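Local coordinates for protein nucleoporin NUP82 (Saccharomyces cerevisiae, PDB 3PBP) that serves as a structural constituent of the nuclear pore complex, its N-terminal domain, the part described here, containing the region that interacts with NUP116, at residues Ile38-Arg44 against His55-Ser60; Thr33-Phe37 against Glu92-Gly96; Pro23-Phe27 against Ala438-Thr444; Ser29-Arg34 against Thr75-Leu79; Leu65-His70 against Leu82-Glu87. The protein carries 1 engineered substitution. One frame throughout, in Å; residues are numbered along the deposited sequence.

Contact 1: Ile38-Arg44 against His55-Ser60; sequences IQDNIIR and HSLNFS
The ring of F59 lies beneath the backbone of N41 and reaches on toward I43, serving both the turn and the strand that follows. The carbonyl oxygen of N41 is engaged twice: it accepts a nearly straight bond from F59 N at 2.8 Å (161° at the hydrogen), and it sits over one face of the F59 ring, toward the rim. CG of F59 stands between the backbone N and the carbonyl carbon (chi1 58°), which folds the ring back against this carbonyl. I43 crosses the ring at about a right angle and brings CG1 to 3.4 Å from F59 CE2, while I38 CG2 approaches the ring edge, near its plane, 4.2 Å from F59 CZ. With an alanine in place of F59, I43 and I38 would probably lose their shared apolar partner and face a gap beside the turn.

Asparagine suits position 41, where phi is positive, and N41 OD1 also accepts from the backbone N of L65. On the other sheet face, I42 CG1 rests against the amide of N58, whose OD1 forms an Asx turn by accepting from S60 N at 2.9 Å, and accepts from S60 OG as well, both from one face of its plane. The backbones of I43 and L57 exchange two hydrogen bonds that pair strand 55-58, outermost in an antiparallel four-stranded sheet, with 42-47, which in turn neighbours 34-39.

Contact 2: Thr33-Phe37 against Glu92-Gly96; sequences TRIVF and EVPWG
A buried cation-pi stack of R34 on W95, extended by valines, joins strand 34-39 to the loop that follows strand 87-92 in the next sheet along the chain. The guanidinium lies almost flat on the indole, with planes 17° apart. R34 CZ stands 3.4 Å from the centroid of the five-membered ring of W95 and 9° off its normal. The bend at chi3 (113°) turns the arginine chain over the ring. Its aliphatic start helps too, since CB of R34 covers the six-membered part of the indole. V93 CG1 occupies the other face, and the tryptophan is thereby held between a cation and a methyl group. The two sheets are consistent with successive blades of the beta-propeller expected of this domain, which makes this a blade-to-blade contact. V36 points into the same space and sets its CG2 3.6 Å from W95 CZ2 and 4.2 Å from V93 CG2; a short branched side chain brings a methyl to both neighbours. P94 centres an inverse gamma turn, closed by W95 N bonding to V93 O at 2.7 Å, and the proline's restricted phi fits that bend. The indole's rotation is fixed further by W95 NE1 donating to the carbonyl of G77, and W45 meets the ring edge-to-face.

Contact 3: Pro23-Phe27 against Ala438-Thr444; sequences PRYIF and ALMSNKT
A438 begins the contact: its CB meets CD1 of I26 at 3.9 Å, small enough to leave room for that branch. M440, present as selenomethionine in place of the methionine of the sequence, spans both partners. Its CB touches I26 CG2 at 3.6 Å, and bends at chi2 (82°) and chi3 (50°) curl the chain so that CE returns to I26 CB while SE lies over one face of the R24 guanidinium. S441 turns its carbonyl oxygen to the edge of that guanidinium, and its OG accepts from T444 N at 2.9 Å, an ST motif within the turn. N442 O borders R24 CD, and T444 O lies 3.4 Å from R24 NH1, too poorly angled for a hydrogen bond. R24 NE is held by Q39 OE1. Side chains of I26, A438 and M440 thus join the first strand of one sheet to the chain's last sheet, of three strands. Chemically the contact is divided: apolar at I26, while R24 lies against main-chain carbonyls that probably attract its charge through space.

Contact 4: Ser29-Arg34 against Thr75-Leu79; sequences SQNGTR and TSGDL
S29 starts the contact with its hydroxyl, which donates to S76 O at 2.7 Å, although the modelled place of OG is less certain. Its carbonyl accepts from both T33 N and R34 N, bracketing the type I' turn from Q30 to T33, whose central N31 and G32 have the positive phi that asparagine and glycine tolerate well. Q30 folds back and places NE2 over the centre of the R34 guanidinium, on the face turned from W95. R34 then presents its edge to D78: OD1 lies near the guanidinium plane, 3.3 Å from NH1 and 3.4 Å from NH2, a weak salt bridge with the carboxylate turned 89° to that plane. Positive phi suits G77, where a CB would point at S29 and R34. A leucine in place of R34 would probably leave D78 without its cationic mate and Q30 NE2 without the flat group it lies over. The chemistry implies a modest electrostatic tie, in which D78 and the nearby carbonyl of S76 probably share in balancing the arginine's charge.

Contact 5: Leu65-His70 against Leu82-Glu87; sequences LDDTFH and LFNDNE
H70 and F83 form an antiparallel hydrogen-bonded pair, with H70 N to F83 O at 2.7 Å and F83 N to H70 O at 2.9 Å, both straight at 170°. This is the open end of the 70-73/79-83 hairpin, the first two strands of a four-stranded propeller-like sheet. H70 lays its CB over the face of the F83 ring, 3.9 Å from the centroid, and the two rings are near parallel but slid well apart. CG of F83 sits between its backbone N and carbonyl carbon (chi1 66°), which brings the ring under CB of H70. Next door, N84 CB stands over the centre of the F69 ring, and the asparagine runs alongside it with the amide tilted 34° from the ring. Asparagine fits because OD1 accepts from N86 N and E87 N, an Asx turn and Asx motif. L65 crosses L82 at about a right angle, their CD2 atoms 3.9 Å apart. E87 OE2 lies at the edge of the F69 ring, near its plane, 4.1 Å from CZ.

From the N terminus, contact 3 opens first and closes last: its return some 410 residues later encloses the other four and ties the chain's first sheet to its last, consistent with closing a propeller ring. Contacts 4 and 2 both start around T33 and R34 and reach loops of the second sheet, between its first two strands and after its third; they adjoin through W95 and G77. Contact 1 is a short hairpin closure inside both loops. Contact 5 follows it in series, lies within the span of contact 2 and crosses contact 4, its segments alternating with those of 29-34 and 75-79. N41 and L65 link contacts 1 and 5, while Y25 and P23 carry contact 3 onto contact 5.

Contact 1: Ile38-Arg44 against His55-Ser60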
# COMPACT_ATOMS: atom_id res chain seq x y z
N ILE A 38 -2.49 -0.95 -28.21
CA ILE A 38 -1.25 -0.20 -28.44
C ILE A 38 -0.22 -1.04 -29.21
O ILE A 38 0.09 -2.18 -28.83
CB ILE A 38 -0.61 0.30 -27.13
CG1 ILE A 38 -1.56 1.27 -26.43
CG2 ILE A 38 0.71 1.01 -27.43
CD1 ILE A 38 -0.97 1.92 -25.22
N GLN A 39 0.32 -0.46 -30.28
CA GLN A 39 1.29 -1.16 -31.13
C GLN A 39 2.03 -0.16 -32.03
O GLN A 39 1.41 0.68 -32.70
CB GLN A 39 0.54 -2.20 -31.95
CG GLN A 39 1.20 -2.68 -33.21
CD GLN A 39 0.33 -3.69 -33.92
OE1 GLN A 39 0.16 -4.83 -33.45
NE2 GLN A 39 -0.25 -3.28 -35.05
N ASP A 40 3.36 -0.24 -32.03
CA ASP A 40 4.21 0.66 -32.81
C ASP A 40 4.01 2.11 -32.43
O ASP A 40 4.01 2.99 -33.29
CB ASP A 40 3.94 0.51 -34.31
CG ASP A 40 4.35 -0.85 -34.85
OD1 ASP A 40 5.36 -1.40 -34.33
OD2 ASP A 40 3.67 -1.34 -35.79
N ASN A 41 3.85 2.36 -31.15
CA ASN A 41 3.65 3.72 -30.66
C ASN A 41 2.40 4.38 -31.22
O ASN A 41 2.36 5.59 -31.42
CB ASN A 41 4.87 4.59 -30.95
CG ASN A 41 6.12 4.06 -30.29
OD1 ASN A 41 6.17 3.88 -29.07
ND2 ASN A 41 7.14 3.81 -31.09
N ILE A 42 1.38 3.56 -31.49
CA ILE A 42 0.12 4.08 -31.98
C ILE A 42 -1.02 3.51 -31.12
O ILE A 42 -1.02 2.32 -30.78
CB ILE A 42 -0.16 3.68 -33.45
CG1 ILE A 42 1.03 4.03 -34.35
CG2 ILE A 42 -1.43 4.41 -33.95
CD1 ILE A 42 0.92 3.49 -35.75
N ILE A 43 -1.97 4.37 -30.77
CA ILE A 43 -3.11 3.96 -29.99
C ILE A 43 -4.27 3.68 -30.92
O ILE A 43 -4.62 4.51 -31.76
CB ILE A 43 -3.56 5.05 -29.00
CG1 ILE A 43 -2.40 5.45 -28.08
CG2 ILE A 43 -4.74 4.55 -28.18
CD1 ILE A 43 -2.70 6.65 -27.17
N ARG A 44 -4.86 2.50 -30.80
CA ARG A 44 -6.03 2.16 -31.59
C ARG A 44 -7.18 1.99 -30.60
O ARG A 44 -7.02 1.34 -29.57
CB ARG A 44 -5.81 0.86 -32.34
CG ARG A 44 -4.91 0.97 -33.51
CD ARG A 44 -4.89 -0.33 -34.29
NE ARG A 44 -3.96 -0.28 -35.40
CZ ARG A 44 -3.63 -1.31 -36.17
NH1 ARG A 44 -4.16 -2.50 -35.95
NH2 ARG A 44 -2.75 -1.15 -37.16
N HIS A 55 -9.97 3.76 -34.75
CA HIS A 55 -9.25 4.99 -35.01
C HIS A 55 -7.86 4.91 -34.43
O HIS A 55 -7.58 4.03 -33.62
CB HIS A 55 -10.04 6.16 -34.44
CG HIS A 55 -11.47 6.18 -34.88
ND1 HIS A 55 -12.41 5.30 -34.37
CD2 HIS A 55 -12.11 6.91 -35.82
CE1 HIS A 55 -13.56 5.49 -34.98
NE2 HIS A 55 -13.41 6.46 -35.86
N SER A 56 -6.99 5.82 -34.85
CA SER A 56 -5.61 5.83 -34.39
C SER A 56 -5.04 7.19 -34.05
O SER A 56 -5.52 8.23 -34.51
CB SER A 56 -4.71 5.19 -35.43
OG SER A 56 -5.20 3.92 -35.76
N LEU A 57 -4.00 7.17 -33.23
CA LEU A 57 -3.31 8.37 -32.81
C LEU A 57 -1.88 7.97 -32.55
O LEU A 57 -1.56 7.46 -31.48
CB LEU A 57 -3.92 8.94 -31.53
CG LEU A 57 -3.10 10.10 -30.96
CD1 LEU A 57 -3.07 11.23 -32.00
CD2 LEU A 57 -3.71 10.58 -29.65
N ASN A 58 -1.03 8.18 -33.54
CA ASN A 58 0.38 7.86 -33.44
C ASN A 58 1.04 8.85 -32.49
O ASN A 58 0.95 10.06 -32.70
CB ASN A 58 1.05 7.94 -34.81
CG ASN A 58 2.48 7.51 -34.78
OD1 ASN A 58 3.33 8.16 -34.16
ND2 ASN A 58 2.78 6.39 -35.44
N PHE A 59 1.69 8.34 -31.45
CA PHE A 59 2.33 9.22 -30.48
C PHE A 59 3.85 9.13 -30.46
O PHE A 59 4.47 9.62 -29.52
CB PHE A 59 1.75 8.96 -29.08
CG PHE A 59 1.90 7.54 -28.60
CD1 PHE A 59 3.07 7.12 -27.97
CD2 PHE A 59 0.86 6.62 -28.76
CE1 PHE A 59 3.20 5.80 -27.52
CE2 PHE A 59 0.99 5.30 -28.31
CZ PHE A 59 2.16 4.90 -27.69
N SER A 60 4.44 8.53 -31.49
CA SER A 60 5.90 8.41 -31.60
C SER A 60 6.57 9.76 -31.41
O SER A 60 7.64 9.86 -30.81
CB SER A 60 6.29 7.88 -32.98
OG SER A 60 5.69 6.63 -33.24

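Contact 2: Thr33-Phe37 against Glu92-Gly96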
# COMPACT_ATOMS: atom_id res chain seq x y z
N THR A 33 -16.85 -3.49 -23.67
CA THR A 33 -17.48 -2.90 -24.82
C THR A 33 -16.53 -2.06 -25.67
O THR A 33 -16.67 -2.00 -26.87
CB THR A 33 -18.73 -2.09 -24.35
OG1 THR A 33 -19.88 -2.53 -25.07
CG2 THR A 33 -18.55 -0.58 -24.50
N ARG A 34 -15.55 -1.41 -25.04
CA ARG A 34 -14.60 -0.57 -25.79
C ARG A 34 -13.21 -1.19 -25.71
O ARG A 34 -12.77 -1.56 -24.63
CB ARG A 34 -14.49 0.83 -25.20
CG ARG A 34 -15.77 1.59 -24.94
CD ARG A 34 -15.50 2.50 -23.76
NE ARG A 34 -15.51 3.92 -24.07
CZ ARG A 34 -14.92 4.84 -23.32
NH1 ARG A 34 -14.26 4.49 -22.23
NH2 ARG A 34 -15.03 6.12 -23.64
N ILE A 35 -12.51 -1.25 -26.83
CA ILE A 35 -11.17 -1.83 -26.88
C ILE A 35 -10.08 -0.80 -27.19
O ILE A 35 -10.27 0.05 -28.06
CB ILE A 35 -11.10 -2.93 -27.96
CG1 ILE A 35 -12.04 -4.07 -27.59
CG2 ILE A 35 -9.67 -3.44 -28.11
CD1 ILE A 35 -12.24 -5.05 -28.73
N VAL A 36 -8.96 -0.89 -26.47
CA VAL A 36 -7.82 -0.01 -26.71
C VAL A 36 -6.65 -0.95 -27.02
O VAL A 36 -6.40 -1.91 -26.28
CB VAL A 36 -7.47 0.91 -25.50
CG1 VAL A 36 -6.21 1.72 -25.80
CG2 VAL A 36 -8.60 1.88 -25.25
N PHE A 37 -5.94 -0.66 -28.10
CA PHE A 37 -4.84 -1.49 -28.56
C PHE A 37 -3.61 -0.65 -28.86
O PHE A 37 -3.67 0.28 -29.66
CB PHE A 37 -5.32 -2.19 -29.84
CG PHE A 37 -4.37 -3.23 -30.36
CD1 PHE A 37 -4.16 -4.42 -29.68
CD2 PHE A 37 -3.74 -3.04 -31.59
CE1 PHE A 37 -3.33 -5.41 -30.21
CE2 PHE A 37 -2.91 -4.02 -32.12
CZ PHE A 37 -2.71 -5.21 -31.43
N GLU A 92 -4.71 10.72 -23.13
CA GLU A 92 -6.15 10.61 -23.19
C GLU A 92 -6.56 9.86 -24.45
O GLU A 92 -6.22 10.28 -25.55
CB GLU A 92 -6.75 12.02 -23.20
CG GLU A 92 -8.25 12.08 -23.11
CD GLU A 92 -8.77 13.50 -22.97
OE1 GLU A 92 -8.70 14.27 -23.95
OE2 GLU A 92 -9.23 13.86 -21.86
N VAL A 93 -7.27 8.74 -24.30
CA VAL A 93 -7.74 7.99 -25.46
C VAL A 93 -8.78 8.91 -26.12
O VAL A 93 -9.76 9.29 -25.49
CB VAL A 93 -8.40 6.67 -25.06
CG1 VAL A 93 -8.98 6.00 -26.27
CG2 VAL A 93 -7.38 5.77 -24.41
N PRO A 94 -8.58 9.27 -27.40
CA PRO A 94 -9.48 10.15 -28.15
C PRO A 94 -10.88 9.63 -28.46
O PRO A 94 -11.34 9.75 -29.59
CB PRO A 94 -8.69 10.45 -29.42
CG PRO A 94 -7.27 10.09 -29.07
CD PRO A 94 -7.45 8.86 -28.24
N TRP A 95 -11.56 9.08 -27.47
CA TRP A 95 -12.91 8.58 -27.71
C TRP A 95 -13.74 9.74 -28.21
O TRP A 95 -13.74 10.81 -27.59
CB TRP A 95 -13.55 8.05 -26.42
CG TRP A 95 -12.87 6.88 -25.80
CD1 TRP A 95 -12.18 6.86 -24.62
CD2 TRP A 95 -12.83 5.55 -26.31
NE1 TRP A 95 -11.71 5.59 -24.36
CE2 TRP A 95 -12.10 4.77 -25.39
CE3 TRP A 95 -13.33 4.93 -27.46
CZ2 TRP A 95 -11.87 3.41 -25.58
CZ3 TRP A 95 -13.11 3.59 -27.65
CH2 TRP A 95 -12.38 2.83 -26.71
N GLY A 96 -14.46 9.55 -29.31
CA GLY A 96 -15.29 10.63 -29.80
C GLY A 96 -14.70 11.38 -30.97
O GLY A 96 -15.43 11.96 -31.77

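Contact 3: Pro23-Phe27 against Ala438-Thr444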
# COMPACT_ATOMS: atom_id res chain seq x y z
N PRO A 23 6.62 -3.67 -28.30
CA PRO A 23 5.69 -3.79 -27.17
C PRO A 23 4.21 -3.66 -27.58
O PRO A 23 3.85 -2.73 -28.31
CB PRO A 23 6.15 -2.67 -26.22
CG PRO A 23 6.71 -1.63 -27.17
CD PRO A 23 7.48 -2.47 -28.17
N ARG A 24 3.37 -4.58 -27.10
CA ARG A 24 1.93 -4.58 -27.42
C ARG A 24 1.03 -4.68 -26.19
O ARG A 24 1.20 -5.55 -25.33
CB ARG A 24 1.58 -5.75 -28.34
CG ARG A 24 2.20 -5.70 -29.72
CD ARG A 24 2.04 -7.04 -30.39
NE ARG A 24 1.04 -7.02 -31.44
CZ ARG A 24 0.39 -8.10 -31.86
NH1 ARG A 24 0.63 -9.29 -31.31
NH2 ARG A 24 -0.50 -7.99 -32.85
N TYR A 25 0.03 -3.80 -26.12
CA TYR A 25 -0.89 -3.83 -25.00
C TYR A 25 -2.32 -3.78 -25.47
O TYR A 25 -2.61 -3.35 -26.58
CB TYR A 25 -0.63 -2.65 -24.07
CG TYR A 25 0.82 -2.52 -23.66
CD1 TYR A 25 1.75 -1.90 -24.51
CD2 TYR A 25 1.26 -2.99 -22.43
CE1 TYR A 25 3.08 -1.75 -24.13
CE2 TYR A 25 2.60 -2.84 -22.04
CZ TYR A 25 3.50 -2.22 -22.90
OH TYR A 25 4.83 -2.08 -22.52
N ILE A 26 -3.22 -4.23 -24.62
CA ILE A 26 -4.64 -4.23 -24.94
C ILE A 26 -5.43 -4.01 -23.65
O ILE A 26 -5.09 -4.56 -22.60
CB ILE A 26 -5.05 -5.56 -25.60
CG1 ILE A 26 -6.53 -5.52 -25.99
CG2 ILE A 26 -4.74 -6.73 -24.65
CD1 ILE A 26 -7.01 -6.77 -26.66
N PHE A 27 -6.46 -3.18 -23.73
CA PHE A 27 -7.30 -2.88 -22.57
C PHE A 27 -8.74 -2.79 -23.06
O PHE A 27 -8.99 -2.58 -24.25
CB PHE A 27 -6.93 -1.52 -21.97
CG PHE A 27 -5.47 -1.34 -21.75
CD1 PHE A 27 -4.84 -1.88 -20.62
CD2 PHE A 27 -4.70 -0.64 -22.70
CE1 PHE A 27 -3.47 -1.72 -20.43
CE2 PHE A 27 -3.33 -0.48 -22.51
CZ PHE A 27 -2.70 -1.02 -21.37
N ALA A 438 -9.00 -11.79 -23.65
CA ALA A 438 -7.99 -11.60 -24.67
C ALA A 438 -6.63 -11.72 -24.02
O ALA A 438 -6.33 -11.01 -23.07
CB ALA A 438 -8.15 -10.24 -25.32
N LEU A 439 -5.80 -12.63 -24.53
CA LEU A 439 -4.46 -12.82 -24.01
C LEU A 439 -3.50 -12.25 -25.03
O LEU A 439 -3.37 -12.77 -26.13
CB LEU A 439 -4.17 -14.30 -23.79
CG LEU A 439 -5.03 -14.97 -22.72
CD1 LEU A 439 -4.66 -16.44 -22.59
CD2 LEU A 439 -4.83 -14.25 -21.39
N MSE A 440 -2.84 -11.16 -24.66
CA MSE A 440 -1.90 -10.51 -25.55
C MSE A 440 -0.47 -10.75 -25.13
O MSE A 440 -0.15 -10.76 -23.94
CB MSE A 440 -2.16 -9.00 -25.55
CG MSE A 440 -1.19 -8.17 -26.38
SE MSE A 440 -1.64 -8.14 -28.27
CE MSE A 440 -3.53 -7.68 -28.09
N SER A 441 0.41 -10.95 -26.11
CA SER A 441 1.83 -11.15 -25.85
C SER A 441 2.59 -10.58 -27.04
O SER A 441 1.99 -10.23 -28.07
CB SER A 441 2.17 -12.64 -25.67
OG SER A 441 2.07 -13.35 -26.89
N ASN A 442 3.90 -10.46 -26.89
CA ASN A 442 4.73 -9.95 -27.96
C ASN A 442 4.35 -10.60 -29.28
O ASN A 442 3.97 -9.92 -30.24
CB ASN A 442 6.20 -10.25 -27.66
CG ASN A 442 6.38 -11.58 -26.90
OD1 ASN A 442 5.82 -12.62 -27.27
ND2 ASN A 442 7.17 -11.54 -25.84
N LYS A 443 4.41 -11.92 -29.30
CA LYS A 443 4.14 -12.74 -30.47
C LYS A 443 2.71 -13.13 -30.76
O LYS A 443 2.39 -13.46 -31.91
CB LYS A 443 4.98 -14.03 -30.40
CG LYS A 443 6.49 -13.83 -30.37
CD LYS A 443 7.24 -15.17 -30.26
CE LYS A 443 8.75 -14.97 -30.33
NZ LYS A 443 9.49 -16.27 -30.25
N THR A 444 1.84 -13.12 -29.76
CA THR A 444 0.47 -13.56 -30.03
C THR A 444 -0.66 -12.65 -29.55
O THR A 444 -0.43 -11.59 -28.97
CB THR A 444 0.27 -14.99 -29.43
OG1 THR A 444 1.41 -15.80 -29.73
CG2 THR A 444 -0.96 -15.67 -30.03

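Contact 4: Ser29-Arg34 against Thr75-Leu79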
# COMPACT_ATOMS: atom_id res chain seq x y z
N SER A 29 -12.93 -1.51 -21.77
CA SER A 29 -13.61 -0.53 -20.93
C SER A 29 -15.12 -0.74 -21.05
O SER A 29 -15.59 -1.41 -21.99
CB SER A 29 -13.25 0.86 -21.44
OG SER A 29 -13.04 1.75 -20.37
N GLN A 30 -15.88 -0.15 -20.14
CA GLN A 30 -17.34 -0.24 -20.16
C GLN A 30 -17.87 -1.65 -20.45
O GLN A 30 -18.49 -1.91 -21.48
CB GLN A 30 -17.90 0.75 -21.18
CG GLN A 30 -17.42 2.18 -20.95
CD GLN A 30 -18.06 3.19 -21.89
OE1 GLN A 30 -18.72 2.83 -22.87
NE2 GLN A 30 -17.84 4.47 -21.61
N ASN A 31 -17.62 -2.56 -19.51
CA ASN A 31 -18.07 -3.94 -19.62
C ASN A 31 -17.60 -4.68 -20.88
O ASN A 31 -18.38 -5.38 -21.52
CB ASN A 31 -19.60 -3.98 -19.52
CG ASN A 31 -20.12 -5.37 -19.22
OD1 ASN A 31 -19.60 -6.07 -18.34
ND2 ASN A 31 -21.15 -5.77 -19.95
N GLY A 32 -16.32 -4.51 -21.21
CA GLY A 32 -15.72 -5.16 -22.37
C GLY A 32 -16.27 -4.68 -23.70
O GLY A 32 -16.17 -5.35 -24.73
N THR A 33 -16.85 -3.49 -23.67
CA THR A 33 -17.48 -2.90 -24.82
C THR A 33 -16.53 -2.06 -25.67
O THR A 33 -16.67 -2.00 -26.87
CB THR A 33 -18.73 -2.09 -24.35
OG1 THR A 33 -19.88 -2.53 -25.07
CG2 THR A 33 -18.55 -0.58 -24.50
N ARG A 34 -15.55 -1.41 -25.04
CA ARG A 34 -14.60 -0.57 -25.79
C ARG A 34 -13.21 -1.19 -25.71
O ARG A 34 -12.77 -1.56 -24.63
CB ARG A 34 -14.49 0.83 -25.20
CG ARG A 34 -15.77 1.59 -24.94
CD ARG A 34 -15.50 2.50 -23.76
NE ARG A 34 -15.51 3.92 -24.07
CZ ARG A 34 -14.92 4.84 -23.32
NH1 ARG A 34 -14.26 4.49 -22.23
NH2 ARG A 34 -15.03 6.12 -23.64
N THR A 75 -9.73 2.46 -15.21
CA THR A 75 -10.89 1.58 -15.38
C THR A 75 -11.94 2.18 -16.30
O THR A 75 -12.60 1.47 -17.05
CB THR A 75 -11.52 1.25 -14.02
OG1 THR A 75 -10.60 0.45 -13.27
CG2 THR A 75 -12.80 0.47 -14.20
N SER A 76 -12.10 3.50 -16.23
CA SER A 76 -13.05 4.21 -17.08
C SER A 76 -12.64 4.06 -18.53
O SER A 76 -13.46 4.22 -19.43
CB SER A 76 -13.05 5.69 -16.75
OG SER A 76 -11.85 6.28 -17.22
N GLY A 77 -11.37 3.77 -18.76
CA GLY A 77 -10.86 3.60 -20.12
C GLY A 77 -10.58 4.90 -20.83
O GLY A 77 -10.35 4.91 -22.03
N ASP A 78 -10.58 6.01 -20.11
CA ASP A 78 -10.35 7.30 -20.74
C ASP A 78 -8.88 7.72 -20.74
O ASP A 78 -8.45 8.55 -21.54
CB ASP A 78 -11.21 8.35 -20.07
CG ASP A 78 -12.70 8.01 -20.13
OD1 ASP A 78 -13.15 7.43 -21.15
OD2 ASP A 78 -13.43 8.34 -19.17
N LEU A 79 -8.11 7.12 -19.84
CA LEU A 79 -6.70 7.46 -19.75
C LEU A 79 -5.75 6.26 -19.73
O LEU A 79 -6.08 5.17 -19.23
CB LEU A 79 -6.44 8.29 -18.50
CG LEU A 79 -7.15 9.62 -18.34
CD1 LEU A 79 -6.58 10.32 -17.10
CD2 LEU A 79 -6.95 10.45 -19.59

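Contact 5: Leu65-His70 against Leu82-Glu87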
# COMPACT_ATOMS: atom_id res chain seq x y z
N LEU A 65 8.17 3.80 -27.28
CA LEU A 65 8.27 2.83 -26.19
C LEU A 65 9.38 1.81 -26.39
O LEU A 65 9.82 1.58 -27.52
CB LEU A 65 6.93 2.09 -26.02
CG LEU A 65 5.69 2.87 -25.62
CD1 LEU A 65 4.48 1.94 -25.65
CD2 LEU A 65 5.88 3.50 -24.24
N ASP A 66 9.85 1.23 -25.29
CA ASP A 66 10.85 0.17 -25.33
C ASP A 66 10.28 -0.89 -24.38
O ASP A 66 9.41 -0.57 -23.58
CB ASP A 66 12.26 0.66 -24.90
CG ASP A 66 12.34 1.10 -23.45
OD1 ASP A 66 12.11 0.26 -22.55
OD2 ASP A 66 12.66 2.29 -23.19
N ASP A 67 10.74 -2.13 -24.48
CA ASP A 67 10.18 -3.19 -23.62
C ASP A 67 10.28 -2.98 -22.12
O ASP A 67 9.78 -3.80 -21.35
CB ASP A 67 10.79 -4.54 -23.97
CG ASP A 67 10.66 -4.87 -25.45
OD1 ASP A 67 9.62 -4.51 -26.05
OD2 ASP A 67 11.60 -5.48 -26.01
N THR A 68 10.93 -1.90 -21.71
CA THR A 68 11.10 -1.59 -20.29
C THR A 68 9.89 -0.85 -19.71
O THR A 68 9.68 -0.86 -18.49
CB THR A 68 12.37 -0.73 -20.07
OG1 THR A 68 13.52 -1.56 -20.28
CG2 THR A 68 12.42 -0.16 -18.65
N PHE A 69 9.12 -0.21 -20.57
CA PHE A 69 7.94 0.53 -20.15
C PHE A 69 6.78 -0.37 -19.73
O PHE A 69 6.62 -1.47 -20.24
CB PHE A 69 7.44 1.44 -21.28
CG PHE A 69 8.10 2.78 -21.32
CD1 PHE A 69 9.43 2.90 -21.70
CD2 PHE A 69 7.40 3.92 -20.96
CE1 PHE A 69 10.06 4.15 -21.69
CE2 PHE A 69 8.02 5.18 -20.95
CZ PHE A 69 9.35 5.30 -21.31
N HIS A 70 5.98 0.13 -18.79
CA HIS A 70 4.77 -0.55 -18.34
C HIS A 70 3.66 0.43 -18.74
O HIS A 70 3.88 1.65 -18.73
CB HIS A 70 4.71 -0.69 -16.83
CG HIS A 70 5.73 -1.63 -16.25
ND1 HIS A 70 7.08 -1.36 -16.26
CD2 HIS A 70 5.59 -2.79 -15.58
CE1 HIS A 70 7.73 -2.31 -15.62
NE2 HIS A 70 6.85 -3.20 -15.19
N LEU A 82 1.75 5.50 -19.27
CA LEU A 82 2.93 4.78 -19.75
C LEU A 82 4.12 5.27 -18.92
O LEU A 82 4.36 6.48 -18.80
CB LEU A 82 3.15 5.05 -21.25
CG LEU A 82 1.87 4.89 -22.09
CD1 LEU A 82 1.11 6.20 -22.05
CD2 LEU A 82 2.18 4.52 -23.52
N PHE A 83 4.85 4.32 -18.34
CA PHE A 83 5.98 4.68 -17.49
C PHE A 83 7.09 3.65 -17.40
O PHE A 83 6.91 2.48 -17.72
CB PHE A 83 5.49 4.97 -16.07
CG PHE A 83 4.94 3.76 -15.36
CD1 PHE A 83 3.63 3.32 -15.59
CD2 PHE A 83 5.74 3.02 -14.49
CE1 PHE A 83 3.13 2.17 -14.95
CE2 PHE A 83 5.25 1.87 -13.85
CZ PHE A 83 3.94 1.45 -14.08
N ASN A 84 8.24 4.11 -16.95
CA ASN A 84 9.39 3.25 -16.74
C ASN A 84 9.97 3.65 -15.38
O ASN A 84 9.28 4.27 -14.57
CB ASN A 84 10.43 3.41 -17.86
CG ASN A 84 10.96 4.84 -18.00
OD1 ASN A 84 10.60 5.75 -17.24
ND2 ASN A 84 11.83 5.03 -18.99
N ASP A 85 11.22 3.31 -15.12
CA ASP A 85 11.81 3.65 -13.83
C ASP A 85 12.16 5.13 -13.71
O ASP A 85 12.48 5.62 -12.62
CB ASP A 85 13.06 2.81 -13.61
CG ASP A 85 14.11 3.05 -14.68
OD1 ASP A 85 13.79 2.94 -15.89
OD2 ASP A 85 15.27 3.35 -14.31
N ASN A 86 12.04 5.86 -14.81
CA ASN A 86 12.43 7.25 -14.78
C ASN A 86 11.35 8.28 -15.06
O ASN A 86 11.36 9.35 -14.47
CB ASN A 86 13.60 7.44 -15.76
CG ASN A 86 14.07 8.89 -15.84
OD1 ASN A 86 13.46 9.72 -16.52
ND2 ASN A 86 15.16 9.20 -15.12
N GLU A 87 10.43 7.96 -15.95
CA GLU A 87 9.39 8.93 -16.27
C GLU A 87 7.98 8.34 -16.40
O GLU A 87 7.80 7.13 -16.51
CB GLU A 87 9.78 9.67 -17.55
CG GLU A 87 9.92 8.78 -18.78
CD GLU A 87 10.55 9.52 -19.95
OE1 GLU A 87 10.37 10.76 -20.04
OE2 GLU A 87 11.22 8.86 -20.79